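Local coordinates for amino acid ABC transporter, periplasmic amino acid-binding protein, putative (Streptococcus pneumoniae, PDB 4I62) that probably captures amino acids outside the cell for an ABC importer, and is seen here with L-arginine bound, at residues A[69-72]-A[73-77]; A[146-150]-A[151-155]; A[236-239]-A[240-244]. All coordinates share one frame; numbering follows the deposited sequence. Where two conformers were deposited one is given.

Contact 1: A[69-72]-A[73-77]; sequences IELA and KAIAT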
loop_
_atom_site.group_PDB
_atom_site.type_symbol
_atom_site.label_atom_id
_atom_site.label_comp_id
_atom_site.label_asym_id
_atom_site.label_seq_id
_atom_site.Cartn_x
_atom_site.Cartn_y
_atom_site.Cartn_z
ATOM N N ILE A 69 -7.079 -8.036 0.580
ATOM C CA ILE A 69 -7.424 -9.397 0.171
ATOM C C ILE A 69 -8.936 -9.592 0.388
ATOM O O ILE A 69 -9.627 -10.185 -0.452
ATOM C CB ILE A 69 -6.619 -10.467 0.954
ATOM C CG1 ILE A 69 -5.169 -10.531 0.506
ATOM C CG2 ILE A 69 -7.242 -11.847 0.779
ATOM C CD1 ILE A 69 -4.336 -9.299 0.652
ATOM N N GLU A 70 -9.471 -9.088 1.505
ATOM C CA GLU A 70 -10.915 -9.188 1.739
ATOM C C GLU A 70 -11.707 -8.378 0.712
ATOM O O GLU A 70 -12.762 -8.831 0.249
ATOM C CB GLU A 70 -11.219 -8.782 3.180
ATOM C CG GLU A 70 -10.546 -9.688 4.208
ATOM C CD GLU A 70 -10.935 -11.144 4.027
ATOM O OE1 GLU A 70 -12.150 -11.414 3.959
ATOM O OE2 GLU A 70 -10.056 -12.027 3.938
ATOM N N LEU A 71 -11.218 -7.200 0.337
ATOM C CA LEU A 71 -11.832 -6.426 -0.734
ATOM C C LEU A 71 -11.806 -7.209 -2.040
ATOM O O LEU A 71 -12.811 -7.290 -2.753
ATOM C CB LEU A 71 -11.112 -5.098 -0.886
ATOM C CG LEU A 71 -11.546 -4.168 -2.026
ATOM C CD1 LEU A 71 -13.043 -3.864 -2.002
ATOM C CD2 LEU A 71 -10.743 -2.882 -2.047
ATOM N N ALA A 72 -10.661 -7.816 -2.359
ATOM C CA ALA A 72 -10.531 -8.620 -3.576
ATOM C C ALA A 72 -11.535 -9.782 -3.597
ATOM O O ALA A 72 -12.126 -10.076 -4.608
ATOM C CB ALA A 72 -9.100 -9.146 -3.707
ATOM N N LYS A 73 -11.673 -10.469 -2.451
ATOM C CA LYS A 73 -12.642 -11.565 -2.350
ATOM C C LYS A 73 -14.068 -11.071 -2.602
ATOM O O LYS A 73 -14.862 -11.748 -3.273
ATOM C CB LYS A 73 -12.577 -12.192 -0.949
ATOM C CG LYS A 73 -11.360 -13.053 -0.677
ATOM C CD LYS A 73 -11.390 -13.532 0.807
ATOM C CE LYS A 73 -10.169 -14.336 1.206
ATOM N NZ LYS A 73 -10.256 -14.611 2.666
ATOM N N ALA A 74 -14.401 -9.909 -2.060
ATOM C CA ALA A 74 -15.735 -9.362 -2.255
ATOM C C ALA A 74 -15.989 -9.030 -3.724
ATOM O O ALA A 74 -17.082 -9.258 -4.245
ATOM C CB ALA A 74 -15.976 -8.143 -1.337
ATOM N N ILE A 75 -14.984 -8.466 -4.406
ATOM C CA ILE A 75 -15.128 -8.169 -5.824
ATOM C C ILE A 75 -15.293 -9.453 -6.635
ATOM O O ILE A 75 -16.125 -9.526 -7.517
ATOM C CB ILE A 75 -13.927 -7.306 -6.321
ATOM C CG1 ILE A 75 -13.896 -5.969 -5.595
ATOM C CG2 ILE A 75 -13.971 -7.165 -7.839
ATOM C CD1 ILE A 75 -12.579 -5.219 -5.772
ATOM N N ALA A 76 -14.476 -10.463 -6.347
ATOM C CA ALA A 76 -14.568 -11.724 -7.077
ATOM C C ALA A 76 -15.949 -12.352 -6.868
ATOM O O ALA A 76 -16.541 -12.845 -7.816
ATOM C CB ALA A 76 -13.465 -12.677 -6.641
ATOM N N THR A 77 -16.478 -12.309 -5.641
ATOM C CA THR A 77 -17.817 -12.839 -5.336
ATOM C C THR A 77 -18.873 -12.073 -6.151
ATOM O O THR A 77 -19.791 -12.681 -6.741
ATOM C CB THR A 77 -18.131 -12.695 -3.821
ATOM O OG1 THR A 77 -17.247 -13.545 -3.076
ATOM C CG2 THR A 77 -19.575 -13.079 -3.522
#

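Contact 2: A[146-150]-A[151-155]; sequences NDLAQ and KKVGA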
loop_
_atom_site.group_PDB
_atom_site.type_symbol
_atom_site.label_atom_id
_atom_site.label_comp_id
_atom_site.label_asym_id
_atom_site.label_seq_id
_atom_site.Cartn_x
_atom_site.Cartn_y
_atom_site.Cartn_z
ATOM N N ASN A 146 12.823 20.285 6.912
ATOM C CA ASN A 146 14.149 20.864 7.002
ATOM C C ASN A 146 15.119 20.021 7.829
ATOM O O ASN A 146 16.334 20.042 7.579
ATOM C CB ASN A 146 14.074 22.268 7.597
ATOM C CG ASN A 146 15.380 22.973 7.504
ATOM O OD1 ASN A 146 15.838 23.308 6.407
ATOM N ND2 ASN A 146 15.984 23.244 8.653
ATOM N N ASP A 147 14.587 19.287 8.805
ATOM C CA ASP A 147 15.420 18.435 9.654
ATOM C C ASP A 147 16.010 17.230 8.923
ATOM O O ASP A 147 16.894 16.540 9.468
ATOM C CB ASP A 147 14.622 17.940 10.866
ATOM C CG ASP A 147 14.166 19.060 11.745
ATOM O OD1 ASP A 147 14.941 20.019 11.964
ATOM O OD2 ASP A 147 13.004 19.015 12.200
ATOM N N LEU A 148 15.541 16.949 7.718
ATOM C CA LEU A 148 16.074 15.850 6.929
ATOM C C LEU A 148 17.308 16.247 6.120
ATOM O O LEU A 148 17.901 15.366 5.442
ATOM C CB LEU A 148 14.976 15.266 6.037
ATOM C CG LEU A 148 13.792 14.692 6.798
ATOM C CD1 LEU A 148 12.692 14.306 5.841
ATOM C CD2 LEU A 148 14.216 13.482 7.635
ATOM N N ALA A 149 17.692 17.518 6.140
ATOM C CA ALA A 149 18.903 17.926 5.449
ATOM C C ALA A 149 20.114 17.119 5.933
ATOM O O ALA A 149 20.338 16.958 7.132
ATOM C CB ALA A 149 19.129 19.404 5.656
ATOM N N GLN A 150 20.892 16.634 4.961
ATOM C CA GLN A 150 22.121 15.878 5.240
ATOM C C GLN A 150 21.846 14.515 5.890
ATOM O O GLN A 150 22.769 13.898 6.454
ATOM C CB GLN A 150 23.125 16.696 6.081
ATOM C CG GLN A 150 23.754 17.875 5.342
ATOM C CD GLN A 150 22.876 19.113 5.284
ATOM O OE1 GLN A 150 22.446 19.628 6.313
ATOM N NE2 GLN A 150 22.628 19.611 4.075
ATOM N N LYS A 151 20.599 14.055 5.851
ATOM C CA LYS A 151 20.256 12.746 6.385
ATOM C C LYS A 151 19.950 11.772 5.257
ATOM O O LYS A 151 19.786 12.159 4.099
ATOM C CB LYS A 151 19.037 12.840 7.323
ATOM C CG LYS A 151 19.214 13.826 8.469
ATOM C CD LYS A 151 20.384 13.392 9.345
ATOM C CE LYS A 151 20.775 14.429 10.391
ATOM N NZ LYS A 151 19.724 14.587 11.435
ATOM N N LYS A 152 19.867 10.490 5.607
ATOM C CA LYS A 152 19.580 9.413 4.674
ATOM C C LYS A 152 18.126 8.958 4.859
ATOM O O LYS A 152 17.735 8.572 5.954
ATOM C CB LYS A 152 20.537 8.234 4.938
ATOM C CG LYS A 152 22.013 8.610 4.884
ATOM C CD LYS A 152 22.890 7.618 5.623
ATOM C CE LYS A 152 24.353 8.028 5.543
ATOM N NZ LYS A 152 24.574 9.445 5.996
ATOM N N VAL A 153 17.350 9.022 3.778
ATOM C CA VAL A 153 15.912 8.769 3.859
ATOM C C VAL A 153 15.526 7.690 2.856
ATOM O O VAL A 153 15.890 7.772 1.663
ATOM C CB VAL A 153 15.133 10.072 3.542
ATOM C CG1 VAL A 153 13.622 9.868 3.666
ATOM C CG2 VAL A 153 15.587 11.188 4.483
ATOM N N GLY A 154 14.808 6.684 3.327
ATOM C CA GLY A 154 14.359 5.594 2.480
ATOM C C GLY A 154 12.899 5.678 2.089
ATOM O O GLY A 154 12.065 6.231 2.793
ATOM N N ALA A 155 12.602 5.020 0.962
ATOM C CA ALA A 155 11.238 4.844 0.481
ATOM C C ALA A 155 11.192 3.630 -0.430
ATOM O O ALA A 155 12.212 3.204 -0.973
ATOM C CB ALA A 155 10.737 6.078 -0.269
HETATM O O HOH W 1 18.292 17.035 11.699
#

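Contact 3: A[236-239]-A[240-244]; sequences KELK and EAVDK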
loop_
_atom_site.group_PDB
_atom_site.type_symbol
_atom_site.label_atom_id
_atom_site.label_comp_id
_atom_site.label_asym_id
_atom_site.label_seq_id
_atom_site.Cartn_x
_atom_site.Cartn_y
_atom_site.Cartn_z
ATOM N N LYS A 236 -15.134 0.063 -18.255
ATOM C CA LYS A 236 -16.249 0.661 -17.542
ATOM C C LYS A 236 -17.038 -0.323 -16.709
ATOM O O LYS A 236 -17.384 -0.026 -15.558
ATOM C CB LYS A 236 -17.189 1.344 -18.523
ATOM C CG LYS A 236 -18.396 1.974 -17.826
ATOM C CD LYS A 236 -19.275 2.684 -18.799
ATOM C CE LYS A 236 -20.455 3.356 -18.110
ATOM N NZ LYS A 236 -21.277 4.178 -19.065
ATOM N N GLU A 237 -17.366 -1.480 -17.291
ATOM C CA GLU A 237 -18.178 -2.426 -16.530
ATOM C C GLU A 237 -17.422 -3.066 -15.364
ATOM O O GLU A 237 -18.032 -3.370 -14.315
ATOM C CB GLU A 237 -18.820 -3.475 -17.434
ATOM C CG GLU A 237 -19.866 -2.856 -18.320
ATOM C CD GLU A 237 -20.524 -3.838 -19.256
ATOM O OE1 GLU A 237 -20.027 -5.006 -19.362
ATOM O OE2 GLU A 237 -21.494 -3.388 -19.899
ATOM N N LEU A 238 -16.124 -3.285 -15.543
ATOM C CA LEU A 238 -15.305 -3.760 -14.440
ATOM C C LEU A 238 -15.253 -2.706 -13.327
ATOM O O LEU A 238 -15.437 -3.029 -12.127
ATOM C CB LEU A 238 -13.885 -4.109 -14.925
ATOM C CG LEU A 238 -12.919 -4.640 -13.865
ATOM C CD1 LEU A 238 -13.463 -5.817 -13.096
ATOM C CD2 LEU A 238 -11.604 -4.969 -14.532
ATOM N N LYS A 239 -15.076 -1.445 -13.707
ATOM C CA LYS A 239 -15.099 -0.347 -12.737
ATOM C C LYS A 239 -16.432 -0.335 -11.983
ATOM O O LYS A 239 -16.476 -0.117 -10.763
ATOM C CB LYS A 239 -14.808 1.016 -13.410
ATOM C CG LYS A 239 -14.872 2.241 -12.453
ATOM C CD LYS A 239 -14.319 3.537 -13.068
ATOM C CE LYS A 239 -14.745 4.794 -12.282
ATOM N NZ LYS A 239 -14.431 4.782 -10.803
ATOM N N GLU A 240 -17.543 -0.541 -12.700
ATOM C CA GLU A 240 -18.859 -0.589 -12.031
ATOM C C GLU A 240 -18.907 -1.662 -10.938
ATOM O O GLU A 240 -19.422 -1.424 -9.819
ATOM C CB GLU A 240 -19.987 -0.814 -13.041
ATOM C CG GLU A 240 -21.316 -1.128 -12.322
ATOM C CD GLU A 240 -22.463 -1.380 -13.265
ATOM O OE1 GLU A 240 -22.222 -1.509 -14.488
ATOM O OE2 GLU A 240 -23.615 -1.437 -12.785
ATOM N N ALA A 241 -18.467 -2.863 -11.284
ATOM C CA ALA A 241 -18.481 -3.931 -10.315
ATOM C C ALA A 241 -17.626 -3.620 -9.099
ATOM O O ALA A 241 -18.048 -3.893 -7.957
ATOM C CB ALA A 241 -18.057 -5.245 -10.961
ATOM N N VAL A 242 -16.441 -3.080 -9.341
ATOM C CA VAL A 242 -15.571 -2.718 -8.250
ATOM C C VAL A 242 -16.208 -1.626 -7.398
ATOM O O VAL A 242 -16.198 -1.703 -6.151
ATOM C CB VAL A 242 -14.187 -2.300 -8.803
ATOM C CG1 VAL A 242 -13.338 -1.780 -7.688
ATOM C CG2 VAL A 242 -13.487 -3.470 -9.470
ATOM N N ASP A 243 -16.746 -0.602 -8.041
ATOM C CA ASP A 243 -17.334 0.522 -7.290
ATOM C C ASP A 243 -18.602 0.129 -6.536
ATOM O O ASP A 243 -18.831 0.643 -5.447
ATOM C CB ASP A 243 -17.583 1.705 -8.231
ATOM C CG ASP A 243 -16.290 2.438 -8.566
ATOM O OD1 ASP A 243 -15.221 2.078 -8.006
ATOM O OD2 ASP A 243 -16.305 3.381 -9.345
ATOM N N LYS A 244 -19.423 -0.763 -7.102
ATOM C CA LYS A 244 -20.577 -1.278 -6.371
ATOM C C LYS A 244 -20.117 -1.947 -5.074
ATOM O O LYS A 244 -20.742 -1.807 -4.032
ATOM C CB LYS A 244 -21.333 -2.285 -7.247
ATOM C CG LYS A 244 -22.466 -3.001 -6.543
ATOM C CD LYS A 244 -23.070 -4.058 -7.458
ATOM C CE LYS A 244 -24.353 -4.644 -6.895
ATOM N NZ LYS A 244 -24.201 -5.121 -5.498
HETATM O O HOH W 2 -20.747 -4.235 -14.238
#

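Contact 1: A[69-72]-A[73-77]
Lys73, Ala74, Ile75 and Ala76 each send a backbone N-H to the carbonyl oxygen four residues back, on Ile69, Glu70, Leu71 and Ala72, with N-to-O distances of 2.9 to 3.0 Å, the repeat of an unbroken alpha helix. The helix is 67-79 of a periplasmic binding protein type II fold, and one of its sides faces the protein while another carries charge.

On the charged side Glu70 and Lys73, three residues apart, lie side by side and point the same way. Lys73 is extended beyond CG, whereas Glu70 is bent at chi2 (-57°), which carries its carboxylate back alongside the lysine chain. Lys73 NZ meets Glu70 OE2 at 2.9 Å as a hydrogen-bonded salt bridge, on the syn side of that oxygen and 19° out of the carboxylate plane. The lysine's aliphatic part is also in contact: Lys73 CE lies 3.9 Å from Ile69 CG2, so a buried isoleucine borders the ion pair.

The inward side is apolar. The branch point of Leu71, CG, comes to 4.0 Å from Ile75 CD1, and the two chains meet at a slant. Both residues also touch Ile106 and helix 236-251, Leu71 on Leu249 and Ile75 on Val242 and Thr245. Ala72 and Ala76, one turn apart, both rest on Leu83 of strand 82-87. Their short side chains are consistent with close seating of the helix on the parallel sheet of strands 82-87, 40-45 and 104-105.

Toward the end of the segment Lys73 O accepts twice: Thr77 N arrives at 2.9 Å, and Thr77 OG1 donates from the other face of the carbonyl plane with an OG1-to-O distance of 3.0 Å.

Contact 2: A[146-150]-A[151-155]
A type II beta turn from Leu148 to Lys151 joins the 3-10 segment ending at Leu148 to strand 152-156 of the mixed sheet in this type II binding-protein fold. Lys151 N closes it on Leu148 O at 3.0 Å, with an N-H...O angle of 151°. Ala149 and Gln150 fill the two central positions. Gln150 has positive phi (67°), as the third residue of a type II turn requires. Leu148 O has a second partner in Ser172 OG, which ties the turn to the chain just ahead of strand 173-177.

Next to the turn the apolar contact is a single touch of methyl groups: Leu148 CD2 lies 4.1 Å from Val153 CG2, and the two side chains cross at about a right angle. Both residues are buried, with Leu148 also resting on Tyr142 and Leu169 and Val153 on Leu174. Besides this packing, backbone bonds of Gln150 with Asn171 and of Lys151 and Val153 with Ser173 fasten the turn and the strand after it to the neighbouring chain.

Lys151 folds back over the turn. Its CB lies 3.3 Å from Leu148 O and its CG 3.6 Å from Ala149 O, so the start of the chain runs beside the turn carbonyls. Bends at chi2 (-61°) and chi4 then bring the amino group round toward the 3-10 segment. Tyr142 OH is also hydrogen-bonded to Lys151 NZ, while the Asp147 carboxylate is engaged through OD2 with the backbone N of Gln143 and Ser144. One water completes the link: it donates to Asp147 O at 2.7 Å and accepts from Lys151 NZ at 2.8 Å.

Contact 3: A[236-239]-A[240-244]
Lys239 passes at a slant across Asp243, one helical turn on, and its CG and CE each come to 3.6 Å from Asp243 OD2. CG stands anti to the backbone N (chi1 178°), and a single bend at chi4 turns NZ onto the carboxylate. In the conformer described, one of two for this lysine and so tentative to that extent, Lys239 NZ meets Asp243 OD2 at 2.8 Å, a salt bridge that uses the syn lone pair of the oxygen. Both ends have partners beyond the helix: Lys239 NZ also bonds Phe121 O, and Asp243 OD1 takes the backbone N-H of Thr123. The ion pair therefore joins the helix to the end of strand 119-121 and the residues just after it.

On the apolar side Leu238 CD1 approaches Val242 CG2 at 4.3 Å. Val242 CG2 also lies 3.3 Å from Leu238 O. On the outer side one water donates to Glu237 O at 2.9 Å and, weakly, to Glu240 OE1.

Backbone bonds from i+4 to i run from Glu240 to Lys236 through Asp243 to Lys239. The whole is an i to i+4 lysine-aspartate pair on an amphipathic alpha helix, 236-251, packed against strand 226-232 and helix 67-79 of the type II binding-protein fold.

Contacts 1 and 3 belong to two helices that pack on each other: their centres are 13 Å apart and they touch where Ile75 CD1 lies 4.0 Å from Val242 CG1. Contact 1 thus supplies one partner for the apolar side of contact 3, through Ile75, while their salt bridges belong to separate helices. Contact 2 stands apart, its centre 38 Å from that of contact 1 and 41 Å from that of contact 3, on the opposite side of the chain's centre. The side chain of Ile69, in contact 1, is about 9 Å from the bound arginine, too far for Ile69 to touch the ligand directly.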